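Local coordinates for protein 3-keto-5-aminohexanoate cleavage enzyme (Ralstonia eutropha, PDB 3C6C) that probably cleaves 3-keto-5-aminohexanoate or a related beta-keto acid with the help of a divalent metal ion bound in a TIM barrel, at residues 81-85 and 134-139; 96-100 and 303-307; 140-144 and 307-313; 212-216 and 227-232. All coordinates share one frame; numbering follows the deposited sequence.

Contact 1. Residues 81-85 and 134-139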
loop_
_atom_site.group_PDB
_atom_site.type_symbol
_atom_site.label_atom_id
_atom_site.label_comp_id
_atom_site.label_asym_id
_atom_site.label_seq_id
_atom_site.Cartn_x
_atom_site.Cartn_y
_atom_site.Cartn_z
ATOM N N PRO A 81 -41.344 -9.665 12.512
ATOM C CA PRO A 81 -40.718 -10.751 13.287
ATOM C C PRO A 81 -41.365 -12.118 13.020
ATOM O O PRO A 81 -40.716 -13.160 13.153
ATOM C CB PRO A 81 -40.955 -10.329 14.755
ATOM C CG PRO A 81 -41.042 -8.830 14.692
ATOM C CD PRO A 81 -41.768 -8.547 13.377
ATOM N N VAL A 82 -42.633 -12.082 12.652
ATOM C CA VAL A 82 -43.380 -13.313 12.376
ATOM C C VAL A 82 -42.792 -14.039 11.171
ATOM O O VAL A 82 -42.662 -15.273 11.145
ATOM C CB VAL A 82 -44.891 -13.053 12.129
ATOM C CG1 VAL A 82 -45.600 -14.338 11.679
ATOM C CG2 VAL A 82 -45.539 -12.493 13.400
ATOM N N LEU A 83 -42.380 -13.241 10.201
ATOM C CA LEU A 83 -41.801 -13.770 8.969
ATOM C C LEU A 83 -40.418 -14.338 9.249
ATOM O O LEU A 83 -40.050 -15.422 8.757
ATOM C CB LEU A 83 -41.731 -12.700 7.883
ATOM C CG LEU A 83 -43.093 -12.141 7.437
ATOM C CD1 LEU A 83 -42.825 -11.126 6.309
ATOM C CD2 LEU A 83 -44.043 -13.292 7.006
ATOM N N PHE A 84 -39.656 -13.624 10.065
ATOM C CA PHE A 84 -38.305 -14.084 10.455
ATOM C C PHE A 84 -38.423 -15.452 11.155
ATOM O O PHE A 84 -37.671 -16.375 10.881
ATOM C CB PHE A 84 -37.573 -13.106 11.386
ATOM C CG PHE A 84 -36.860 -11.970 10.680
ATOM C CD1 PHE A 84 -35.684 -12.187 9.963
ATOM C CD2 PHE A 84 -37.361 -10.690 10.750
ATOM C CE1 PHE A 84 -35.020 -11.144 9.337
ATOM C CE2 PHE A 84 -36.688 -9.625 10.134
ATOM C CZ PHE A 84 -35.518 -9.874 9.416
ATOM N N LYS A 85 -39.388 -15.543 12.068
ATOM C CA LYS A 85 -39.591 -16.777 12.853
ATOM C C LYS A 85 -39.938 -17.957 11.952
ATOM O O LYS A 85 -39.464 -19.077 12.139
ATOM C CB LYS A 85 -40.639 -16.570 13.961
ATOM C CG LYS A 85 -40.910 -17.815 14.813
ATOM C CD LYS A 85 -39.724 -18.180 15.671
ATOM C CE LYS A 85 -40.140 -18.954 16.936
ATOM N NZ LYS A 85 -40.872 -20.218 16.675
ATOM N N LYS A 134 -36.470 -7.145 18.322
ATOM C CA LYS A 134 -37.601 -8.057 18.627
ATOM C C LYS A 134 -37.452 -9.432 17.924
ATOM O O LYS A 134 -37.593 -10.492 18.523
ATOM C CB LYS A 134 -38.943 -7.383 18.278
ATOM C CG LYS A 134 -40.133 -8.280 18.352
ATOM C CD LYS A 134 -40.229 -8.981 19.705
ATOM C CE LYS A 134 -41.568 -9.760 19.855
ATOM N NZ LYS A 134 -42.181 -10.187 18.542
ATOM N N HIS A 135 -37.123 -9.394 16.643
ATOM C CA HIS A 135 -36.971 -10.636 15.865
ATOM C C HIS A 135 -35.821 -11.491 16.370
ATOM O O HIS A 135 -35.858 -12.718 16.309
ATOM C CB HIS A 135 -36.866 -10.366 14.361
ATOM C CG HIS A 135 -35.622 -9.651 13.950
ATOM N ND1 HIS A 135 -35.304 -8.380 14.389
ATOM C CD2 HIS A 135 -34.616 -10.027 13.121
ATOM C CE1 HIS A 135 -34.157 -8.013 13.849
ATOM N NE2 HIS A 135 -33.721 -8.992 13.075
ATOM N N LEU A 136 -34.819 -10.829 16.917
ATOM C CA LEU A 136 -33.642 -11.531 17.414
ATOM C C LEU A 136 -33.999 -12.290 18.702
ATOM O O LEU A 136 -33.563 -13.406 18.928
ATOM C CB LEU A 136 -32.477 -10.572 17.661
ATOM C CG LEU A 136 -31.902 -9.829 16.457
ATOM C CD1 LEU A 136 -30.649 -9.068 16.941
ATOM C CD2 LEU A 136 -31.600 -10.816 15.323
ATOM N N GLU A 137 -34.834 -11.640 19.498
ATOM C CA GLU A 137 -35.322 -12.200 20.766
ATOM C C GLU A 137 -36.111 -13.462 20.463
ATOM O O GLU A 137 -36.003 -14.458 21.157
ATOM C CB GLU A 137 -36.180 -11.189 21.501
ATOM C CG GLU A 137 -35.417 -9.972 21.982
ATOM C CD GLU A 137 -36.305 -8.890 22.597
ATOM O OE1 GLU A 137 -37.527 -8.922 22.410
ATOM O OE2 GLU A 137 -35.753 -7.992 23.249
ATOM N N ASP A 138 -36.878 -13.415 19.385
ATOM C CA ASP A 138 -37.804 -14.510 19.047
ATOM C C ASP A 138 -37.052 -15.676 18.403
ATOM O O ASP A 138 -37.382 -16.845 18.617
ATOM C CB ASP A 138 -38.880 -14.076 18.033
ATOM C CG ASP A 138 -39.901 -13.071 18.580
ATOM O OD1 ASP A 138 -39.998 -12.824 19.821
ATOM O OD2 ASP A 138 -40.635 -12.523 17.718
ATOM N N CYS A 139 -36.056 -15.345 17.578
ATOM C CA CYS A 139 -35.418 -16.338 16.710
ATOM C C CYS A 139 -34.095 -16.878 17.234
ATOM O O CYS A 139 -33.705 -17.990 16.900
ATOM C CB CYS A 139 -35.183 -15.763 15.312
ATOM S SG CYS A 139 -36.677 -15.346 14.385
#

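Contact 2. Residues 96-100 and 303-307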
loop_
_atom_site.group_PDB
_atom_site.type_symbol
_atom_site.label_atom_id
_atom_site.label_comp_id
_atom_site.label_asym_id
_atom_site.label_seq_id
_atom_site.Cartn_x
_atom_site.Cartn_y
_atom_site.Cartn_z
ATOM N N THR A 96 -31.245 -29.923 7.258
ATOM C CA THR A 96 -29.964 -29.363 6.821
ATOM C C THR A 96 -29.551 -28.279 7.788
ATOM O O THR A 96 -30.339 -27.408 8.127
ATOM C CB THR A 96 -30.052 -28.790 5.393
ATOM O OG1 THR A 96 -30.321 -29.848 4.456
ATOM C CG2 THR A 96 -28.755 -28.070 4.993
ATOM N N ASP A 97 -28.300 -28.369 8.230
ATOM C CA ASP A 97 -27.689 -27.385 9.146
ATOM C C ASP A 97 -26.893 -26.333 8.390
ATOM O O ASP A 97 -26.262 -26.586 7.349
ATOM C CB ASP A 97 -26.794 -28.078 10.160
ATOM C CG ASP A 97 -26.145 -27.115 11.135
ATOM O OD1 ASP A 97 -26.864 -26.320 11.802
ATOM O OD2 ASP A 97 -24.915 -27.206 11.282
ATOM N N ILE A 98 -26.993 -25.141 8.939
ATOM C CA ILE A 98 -26.257 -23.941 8.491
ATOM C C ILE A 98 -26.346 -22.894 9.621
ATOM O O ILE A 98 -27.375 -22.804 10.319
ATOM C CB ILE A 98 -26.808 -23.417 7.119
ATOM C CG1 ILE A 98 -25.888 -22.325 6.529
ATOM C CG2 ILE A 98 -28.285 -22.951 7.245
ATOM C CD1 ILE A 98 -26.071 -22.102 5.026
ATOM N N VAL A 99 -25.276 -22.129 9.807
ATOM C CA VAL A 99 -25.252 -21.042 10.808
ATOM C C VAL A 99 -26.187 -19.959 10.262
ATOM O O VAL A 99 -26.137 -19.642 9.083
ATOM C CB VAL A 99 -23.824 -20.479 11.064
ATOM C CG1 VAL A 99 -23.850 -19.316 12.088
ATOM C CG2 VAL A 99 -22.882 -21.611 11.512
ATOM N N LEU A 100 -27.054 -19.450 11.135
ATOM C CA LEU A 100 -27.980 -18.372 10.771
ATOM C C LEU A 100 -27.480 -17.000 11.214
ATOM O O LEU A 100 -27.066 -16.794 12.344
ATOM C CB LEU A 100 -29.371 -18.611 11.357
ATOM C CG LEU A 100 -30.052 -19.927 11.036
ATOM C CD1 LEU A 100 -31.413 -20.022 11.706
ATOM C CD2 LEU A 100 -30.114 -20.111 9.531
ATOM N N PRO A 303 -20.493 -25.676 8.337
ATOM C CA PRO A 303 -21.071 -24.851 9.400
ATOM C C PRO A 303 -20.384 -25.046 10.749
ATOM O O PRO A 303 -20.069 -24.076 11.448
ATOM C CB PRO A 303 -22.537 -25.297 9.410
ATOM C CG PRO A 303 -22.800 -25.588 7.947
ATOM C CD PRO A 303 -21.551 -26.232 7.451
ATOM N N ASP A 304 -20.063 -26.292 11.058
ATOM C CA ASP A 304 -19.420 -26.609 12.353
ATOM C C ASP A 304 -17.988 -26.097 12.417
ATOM O O ASP A 304 -17.510 -25.600 13.448
ATOM C CB ASP A 304 -19.479 -28.104 12.642
ATOM C CG ASP A 304 -20.797 -28.530 13.297
ATOM O OD1 ASP A 304 -21.595 -27.676 13.763
ATOM O OD2 ASP A 304 -21.015 -29.758 13.332
ATOM N N GLU A 305 -17.287 -26.197 11.293
ATOM C CA GLU A 305 -15.935 -25.631 11.186
ATOM C C GLU A 305 -15.958 -24.114 11.362
ATOM O O GLU A 305 -15.077 -23.520 12.013
ATOM C CB GLU A 305 -15.268 -25.998 9.846
ATOM C CG GLU A 305 -14.843 -27.453 9.803
ATOM C CD GLU A 305 -14.434 -27.953 8.435
ATOM O OE1 GLU A 305 -14.748 -27.314 7.424
ATOM O OE2 GLU A 305 -13.780 -29.010 8.374
ATOM N N ALA A 306 -16.972 -23.483 10.768
ATOM C CA ALA A 306 -17.129 -22.030 10.873
ATOM C C ALA A 306 -17.442 -21.649 12.316
ATOM O O ALA A 306 -16.929 -20.673 12.858
ATOM C CB ALA A 306 -18.237 -21.527 9.938
ATOM N N ARG A 307 -18.269 -22.465 12.957
ATOM C CA ARG A 307 -18.582 -22.227 14.384
ATOM C C ARG A 307 -17.300 -22.264 15.203
ATOM O O ARG A 307 -17.028 -21.381 16.020
ATOM C CB ARG A 307 -19.569 -23.251 14.951
ATOM C CG ARG A 307 -20.989 -23.089 14.435
ATOM C CD ARG A 307 -21.964 -24.114 15.007
ATOM N NE ARG A 307 -23.322 -23.839 14.508
ATOM C CZ ARG A 307 -23.968 -24.538 13.582
ATOM N NH1 ARG A 307 -23.456 -25.628 13.046
ATOM N NH2 ARG A 307 -25.165 -24.140 13.201
#

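Contact 3. Residues 140-144 and 307-313. With EDO (1,2-ethanediol), chain E.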
loop_
_atom_site.group_PDB
_atom_site.type_symbol
_atom_site.label_atom_id
_atom_site.label_comp_id
_atom_site.label_asym_id
_atom_site.label_seq_id
_atom_site.Cartn_x
_atom_site.Cartn_y
_atom_site.Cartn_z
ATOM N N LEU A 140 -33.405 -16.059 18.023
ATOM C CA LEU A 140 -32.118 -16.428 18.619
ATOM C C LEU A 140 -31.136 -17.071 17.620
ATOM O O LEU A 140 -30.650 -18.177 17.833
ATOM C CB LEU A 140 -32.335 -17.343 19.826
ATOM C CG LEU A 140 -33.038 -16.669 21.020
ATOM C CD1 LEU A 140 -33.278 -17.677 22.131
ATOM C CD2 LEU A 140 -32.219 -15.453 21.519
ATOM N N PRO A 141 -30.811 -16.360 16.518
ATOM C CA PRO A 141 -29.797 -16.840 15.593
ATOM C C PRO A 141 -28.422 -16.785 16.235
ATOM O O PRO A 141 -28.232 -16.122 17.252
ATOM C CB PRO A 141 -29.852 -15.814 14.461
ATOM C CG PRO A 141 -30.259 -14.569 15.136
ATOM C CD PRO A 141 -31.252 -14.987 16.182
ATOM N N GLU A 142 -27.451 -17.463 15.645
ATOM C CA GLU A 142 -26.083 -17.436 16.211
ATOM C C GLU A 142 -25.436 -16.088 15.950
ATOM O O GLU A 142 -24.635 -15.593 16.730
ATOM C CB GLU A 142 -25.199 -18.575 15.675
ATOM C CG GLU A 142 -25.559 -19.887 16.364
ATOM C CD GLU A 142 -25.032 -21.098 15.649
ATOM O OE1 GLU A 142 -25.563 -21.449 14.567
ATOM O OE2 GLU A 142 -24.115 -21.733 16.220
ATOM N N ILE A 143 -25.830 -15.505 14.838
ATOM C CA ILE A 143 -25.221 -14.254 14.352
ATOM C C ILE A 143 -26.305 -13.294 13.913
ATOM O O ILE A 143 -27.365 -13.707 13.483
ATOM C CB ILE A 143 -24.253 -14.526 13.166
ATOM C CG1 ILE A 143 -23.121 -15.480 13.572
ATOM C CG2 ILE A 143 -23.705 -13.232 12.579
ATOM C CD1 ILE A 143 -22.294 -15.967 12.393
ATOM N N ALA A 144 -26.053 -12.007 14.083
ATOM C CA ALA A 144 -26.897 -10.955 13.458
ATOM C C ALA A 144 -26.038 -9.797 12.986
ATOM O O ALA A 144 -25.004 -9.496 13.576
ATOM C CB ALA A 144 -28.006 -10.467 14.409
ATOM N N ARG A 307 -18.269 -22.465 12.957
ATOM C CA ARG A 307 -18.582 -22.227 14.384
ATOM C C ARG A 307 -17.300 -22.264 15.203
ATOM O O ARG A 307 -17.028 -21.381 16.020
ATOM C CB ARG A 307 -19.569 -23.251 14.951
ATOM C CG ARG A 307 -20.989 -23.089 14.435
ATOM C CD ARG A 307 -21.964 -24.114 15.007
ATOM N NE ARG A 307 -23.322 -23.839 14.508
ATOM C CZ ARG A 307 -23.968 -24.538 13.582
ATOM N NH1 ARG A 307 -23.456 -25.628 13.046
ATOM N NH2 ARG A 307 -25.165 -24.140 13.201
ATOM N N ASP A 308 -16.477 -23.269 14.943
ATOM C CA ASP A 308 -15.206 -23.414 15.679
ATOM C C ASP A 308 -14.268 -22.203 15.481
ATOM O O ASP A 308 -13.648 -21.698 16.444
ATOM C CB ASP A 308 -14.487 -24.715 15.289
ATOM C CG ASP A 308 -15.218 -25.965 15.764
ATOM O OD1 ASP A 308 -16.106 -25.876 16.668
ATOM O OD2 ASP A 308 -14.894 -27.055 15.226
ATOM N N ILE A 309 -14.166 -21.749 14.234
ATOM C CA ILE A 309 -13.349 -20.586 13.858
ATOM C C ILE A 309 -13.842 -19.326 14.607
ATOM O O ILE A 309 -13.047 -18.518 15.096
ATOM C CB ILE A 309 -13.292 -20.391 12.309
ATOM C CG1 ILE A 309 -12.473 -21.514 11.672
ATOM C CG2 ILE A 309 -12.744 -19.010 11.925
ATOM C CD1 ILE A 309 -12.763 -21.738 10.160
HETATM N N MSE A 310 -15.149 -19.233 14.783
HETATM C CA MSE A 310 -15.787 -18.023 15.330
HETATM C C MSE A 310 -15.973 -18.111 16.831
HETATM O O MSE A 310 -16.424 -17.171 17.476
HETATM C CB MSE A 310 -17.147 -17.748 14.658
HETATM C CG MSE A 310 -16.987 -17.265 13.221
HETATM SE SE MSE A 310 -18.667 -16.747 12.464
HETATM C CE MSE A 310 -19.236 -18.319 11.962
ATOM N N GLY A 311 -15.623 -19.265 17.373
ATOM C CA GLY A 311 -15.795 -19.535 18.813
ATOM C C GLY A 311 -17.249 -19.645 19.253
ATOM O O GLY A 311 -17.597 -19.361 20.399
ATOM N N LEU A 312 -18.101 -20.042 18.323
ATOM C CA LEU A 312 -19.500 -20.344 18.624
ATOM C C LEU A 312 -19.590 -21.777 19.147
ATOM O O LEU A 312 -19.039 -22.709 18.555
ATOM C CB LEU A 312 -20.387 -20.204 17.379
ATOM C CG LEU A 312 -20.570 -18.820 16.757
ATOM C CD1 LEU A 312 -21.146 -18.914 15.344
ATOM C CD2 LEU A 312 -21.437 -17.935 17.645
ATOM N N SER A 313 -20.292 -21.947 20.259
ATOM C CA SER A 313 -20.489 -23.294 20.804
ATOM C C SER A 313 -21.290 -24.135 19.823
ATOM O O SER A 313 -22.117 -23.638 19.066
ATOM C CB SER A 313 -21.158 -23.248 22.184
ATOM O OG SER A 313 -22.394 -22.557 22.118
HETATM C C1 EDO E . -27.463 -18.190 19.716
HETATM O O1 EDO E . -28.039 -19.498 19.718
HETATM C C2 EDO E . -28.371 -17.192 20.416
HETATM O O2 EDO E . -28.584 -17.592 21.773
HETATM O O HOH W 1 -23.733 -21.584 18.735
#

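Contact 4. Residues 212-216 and 227-232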
loop_
_atom_site.group_PDB
_atom_site.type_symbol
_atom_site.label_atom_id
_atom_site.label_comp_id
_atom_site.label_asym_id
_atom_site.label_seq_id
_atom_site.Cartn_x
_atom_site.Cartn_y
_atom_site.Cartn_z
ATOM N N GLN A 212 -17.062 -7.243 8.846
ATOM C CA GLN A 212 -17.227 -7.374 7.393
ATOM C C GLN A 212 -17.243 -6.051 6.679
ATOM O O GLN A 212 -18.025 -5.155 6.982
ATOM C CB GLN A 212 -18.488 -8.145 7.039
ATOM C CG GLN A 212 -18.765 -8.235 5.550
ATOM C CD GLN A 212 -19.738 -9.354 5.208
ATOM O OE1 GLN A 212 -19.345 -10.363 4.618
ATOM N NE2 GLN A 212 -21.010 -9.183 5.591
HETATM N N MSE A 213 -16.394 -5.970 5.669
HETATM C CA MSE A 213 -16.356 -4.801 4.783
HETATM C C MSE A 213 -17.387 -4.926 3.671
HETATM O O MSE A 213 -17.353 -5.871 2.873
HETATM C CB MSE A 213 -14.996 -4.652 4.086
HETATM C CG MSE A 213 -13.804 -4.770 4.952
HETATM SE SE MSE A 213 -12.253 -4.691 3.786
HETATM C CE MSE A 213 -11.148 -5.335 4.999
ATOM N N VAL A 214 -18.296 -3.965 3.664
ATOM C CA VAL A 214 -19.220 -3.712 2.565
ATOM C C VAL A 214 -18.520 -2.821 1.546
ATOM O O VAL A 214 -18.169 -1.672 1.836
ATOM C CB VAL A 214 -20.543 -3.034 3.057
ATOM C CG1 VAL A 214 -21.542 -2.896 1.882
ATOM C CG2 VAL A 214 -21.168 -3.850 4.225
ATOM N N LEU A 215 -18.281 -3.363 0.355
ATOM C CA LEU A 215 -17.532 -2.641 -0.684
ATOM C C LEU A 215 -18.365 -2.307 -1.913
ATOM O O LEU A 215 -19.098 -3.114 -2.433
ATOM C CB LEU A 215 -16.266 -3.414 -1.105
ATOM C CG LEU A 215 -15.267 -3.781 0.001
ATOM C CD1 LEU A 215 -14.199 -4.726 -0.524
ATOM C CD2 LEU A 215 -14.633 -2.503 0.613
ATOM N N GLY A 216 -18.207 -1.081 -2.356
ATOM C CA GLY A 216 -18.855 -0.572 -3.555
ATOM C C GLY A 216 -20.245 -0.016 -3.397
ATOM O O GLY A 216 -20.939 0.245 -4.387
ATOM N N THR A 227 -8.377 -1.000 -1.309
ATOM C CA THR A 227 -9.297 -0.684 -0.236
ATOM C C THR A 227 -9.274 -1.806 0.779
ATOM O O THR A 227 -9.191 -1.576 1.979
ATOM C CB THR A 227 -10.745 -0.464 -0.738
ATOM O OG1 THR A 227 -10.768 0.647 -1.636
ATOM C CG2 THR A 227 -11.701 -0.207 0.434
HETATM N N MSE A 228 -9.330 -3.022 0.258
HETATM C CA MSE A 228 -9.394 -4.213 1.104
HETATM C C MSE A 228 -8.138 -4.364 1.960
HETATM O O MSE A 228 -8.219 -4.616 3.160
HETATM C CB MSE A 228 -9.627 -5.493 0.272
HETATM C CG MSE A 228 -10.125 -6.624 1.164
HETATM SE SE MSE A 228 -10.435 -8.253 0.226
HETATM C CE MSE A 228 -11.790 -7.679 -0.972
ATOM N N ILE A 229 -6.972 -4.136 1.360
ATOM C CA ILE A 229 -5.680 -4.264 2.081
ATOM C C ILE A 229 -5.576 -3.223 3.199
ATOM O O ILE A 229 -5.183 -3.505 4.338
ATOM C CB ILE A 229 -4.455 -4.104 1.126
ATOM C CG1 ILE A 229 -4.327 -5.340 0.240
ATOM C CG2 ILE A 229 -3.151 -3.888 1.928
ATOM C CD1 ILE A 229 -3.312 -5.202 -0.889
ATOM N N TYR A 230 -5.949 -2.011 2.824
ATOM C CA TYR A 230 -5.866 -0.851 3.739
ATOM C C TYR A 230 -6.761 -1.058 4.959
ATOM O O TYR A 230 -6.325 -0.935 6.117
ATOM C CB TYR A 230 -6.217 0.462 3.027
ATOM C CG TYR A 230 -6.552 1.569 3.990
ATOM C CD1 TYR A 230 -5.569 2.131 4.799
ATOM C CD2 TYR A 230 -7.845 2.045 4.111
ATOM C CE1 TYR A 230 -5.878 3.153 5.709
ATOM C CE2 TYR A 230 -8.165 3.045 4.986
ATOM C CZ TYR A 230 -7.178 3.604 5.794
ATOM O OH TYR A 230 -7.506 4.596 6.659
ATOM N N GLN A 231 -8.008 -1.430 4.686
ATOM C CA GLN A 231 -8.977 -1.621 5.746
ATOM C C GLN A 231 -8.628 -2.862 6.573
ATOM O O GLN A 231 -8.821 -2.888 7.783
ATOM C CB GLN A 231 -10.423 -1.592 5.248
ATOM C CG GLN A 231 -10.831 -0.215 4.799
ATOM C CD GLN A 231 -12.306 0.014 4.504
ATOM O OE1 GLN A 231 -12.773 1.154 4.571
ATOM N NE2 GLN A 231 -13.038 -1.037 4.133
ATOM N N ARG A 232 -8.110 -3.892 5.923
ATOM C CA ARG A 232 -7.775 -5.121 6.633
ATOM C C ARG A 232 -6.772 -4.818 7.731
ATOM O O ARG A 232 -6.832 -5.357 8.836
ATOM C CB ARG A 232 -7.175 -6.182 5.699
ATOM C CG ARG A 232 -6.796 -7.492 6.419
ATOM C CD ARG A 232 -5.931 -8.372 5.563
ATOM N NE ARG A 232 -4.663 -7.724 5.248
ATOM C CZ ARG A 232 -3.658 -8.312 4.614
ATOM N NH1 ARG A 232 -3.763 -9.580 4.239
ATOM N NH2 ARG A 232 -2.541 -7.635 4.364
HETATM O O HOH W 2 -16.009 -1.194 3.629
#

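Contact 1. Residues 81-85 and 134-139
Phe84 lies against His135 where helix 81-92 packs beside helix 134-139. Its CB is 3.8 Å from SG of Cys139 and also touches CB of His135. CG and CD2 then run past the same histidine CB, and from there to CZ the ring is covered on one face by the imidazole: CD2 of His135 stands 3.5 Å above the plane of the Phe84 ring, over its centre. The two planes are tilted by 32°. His135 reaches this place because its CG takes the crowded position between the backbone N and the carbonyl carbon (chi1 67°), while its NE2 is hydrogen-bonded to the carbonyl O of Thr103, which ties the ring down.

Nearer the start of both segments, Pro81 CG meets CG of Lys134 at 3.8 Å, the two side chains crossing at about a right angle. Lys134 bends back so that its NZ forms a salt bridge with OD2 of Asp138, 2.9 Å away. SG of Cys139 closes the other end, 3.6 Å from the backbone N of Lys85. The short helical segments cross at 33°, two neighbouring outer helices of the TIM barrel packed over its strand 99-103: Phe84 rests on Thr103, and His135 and Cys139 on Leu102.

Contact 2. Residues 96-100 and 303-307
Pro303 opens helix 303-310 against the chain entering strand 99-103, its CG 3.9 Å from CA of Ile98 and its CB 3.6 Å from OD2 of Asp97. The proline ring thus packs beside both the backbone and an acidic side chain. Its carbonyl O is met by CG2 of Val99 and also accepts the helical bond from the backbone N of Arg307.

One residue on, Asp304 reaches Arg307 within its own turn. OD1 of Asp304 receives a bond from NH1 of Arg307 at 2.9 Å, on its anti side and well out of the carboxylate plane. The same oxygen is 4.2 Å from OD2 of Asp97, so the shared arginine probably offsets the closeness of two like charges.

Arg307 itself stretches out from CG to NE and grips Asp97 end-on. NH1 of Arg307 binds OD2 of Asp97 at 2.8 Å and almost straight (172°), and its NH2 binds OD1 of Asp97 at 3.1 Å, tilted a little from the guanidinium plane. Both oxygens use their syn lone pairs, and carboxylate and guanidinium planes are only 19° apart. CG2 of Val99 sits over one face of the guanidinium, 3.6 Å above its plane and offset toward the rim. The three charged residues form a salt-bridge network at the N-terminal end of a strand of the TIM barrel, joining it to the last helix of the chain.

Contact 3. Residues 140-144 and 307-313
Glu142 turns its CG anti to the carbonyl carbon (chi1 -77°) and extends beyond it, which carries the carboxylate across to the side of Arg307. The two side chains cross at about a right angle, yet their flat groups lie nearly coplanar, 20° apart. The grip is side-on: NE of Arg307 gives a bond to OE2 of Glu142 at 2.8 Å and NH2 one to its OE1 at 3.0 Å, both on syn lone pairs and in the guanidinium plane. A further bond from NE to OE1 is weak. Water 1 probably bridges OE2 of Glu142 and the carbonyl O of Ser313, though both contacts are short.

Below this polar layer, CD1 of Ile143 touches SE of selenomethionine Met310 at 3.7 Å, the two side chains crossing. Leu312 fills the neighbouring place, its CD1 4.1 Å from CB of Glu142 and 4.3 Å from CD1 of Ile143. A 1,2-ethanediol, probably picked up during crystallisation, lies by the carbonyl O atoms of Leu140 and Pro141. Gly311, with positive phi, is the first residue to leave helical geometry, in a Schellman motif that leads the chain back to set Leu312 over the start of barrel strand 143-147.

Contact 4. Residues 212-216 and 227-232
Met213 and Leu215 anchor helix 225-232 to the strand before it, in a beta-alpha-beta unit of the TIM barrel that goes on to strand 240-244. The short strand and helix segments run at 142° to each other, their axes 10.4 Å apart at closest approach.

Met213, a selenomethionine, has the most area buried of all. Its chain is extended beyond CG and drives straight at the helix: SE lies 3.9 Å from CG of Met228 and 3.8 Å from NE2 of Gln231, which runs alongside it the other way. Its CE goes furthest, ending 3.5 Å from the carbonyl O of Met228 and equally near the backbone N of Arg232, so the methyl rests on the helix backbone where these two atoms bond to each other.

Leu215 forks over the preceding turn. CD2 meets CG2 of Thr227 at 3.7 Å, and CD1 meets CE of selenomethionine Met228 at 3.8 Å. Met228 bends at chi3 (-62°), which turns its CE toward this leucine, and helix 250-260 covers both through Met253. The helix also meets other subunits: OG1 of Thr227 is hydrogen-bonded to OH of Tyr230 of the second subunit, and Arg232 forms a salt bridge with Glu226 of the third.

Between the segments, water 2 donates to the carbonyl O of Val214 at 2.8 Å and accepts from NE2 of Gln231 at 3.0 Å.

How the contacts relate
Contacts 2 and 3 form one unit, their centres about 8 Å apart: Arg307 is common to both, held by Asp97 and Glu142, which precede the neighbouring barrel strands 99-103 and 143-147; these strands are joined by a probable hydrogen bond from Ile143 N to Leu100 O (3.1 Å). Contact 1 lies on the outer layer and adjoins contact 3 through Leu136 CD2, 3.7 Å from Ala144 CB. Contact 4 touches none of the others but shares the sheet of contacts 2 and 3; its centre is about 30 Å from that of contact 1. None of the four supplies the nickel ligands His66, His68 and Glu269; the side chains of Phe84, Ile143 and Met213 are about 9, 11 and 14 Å from the metal.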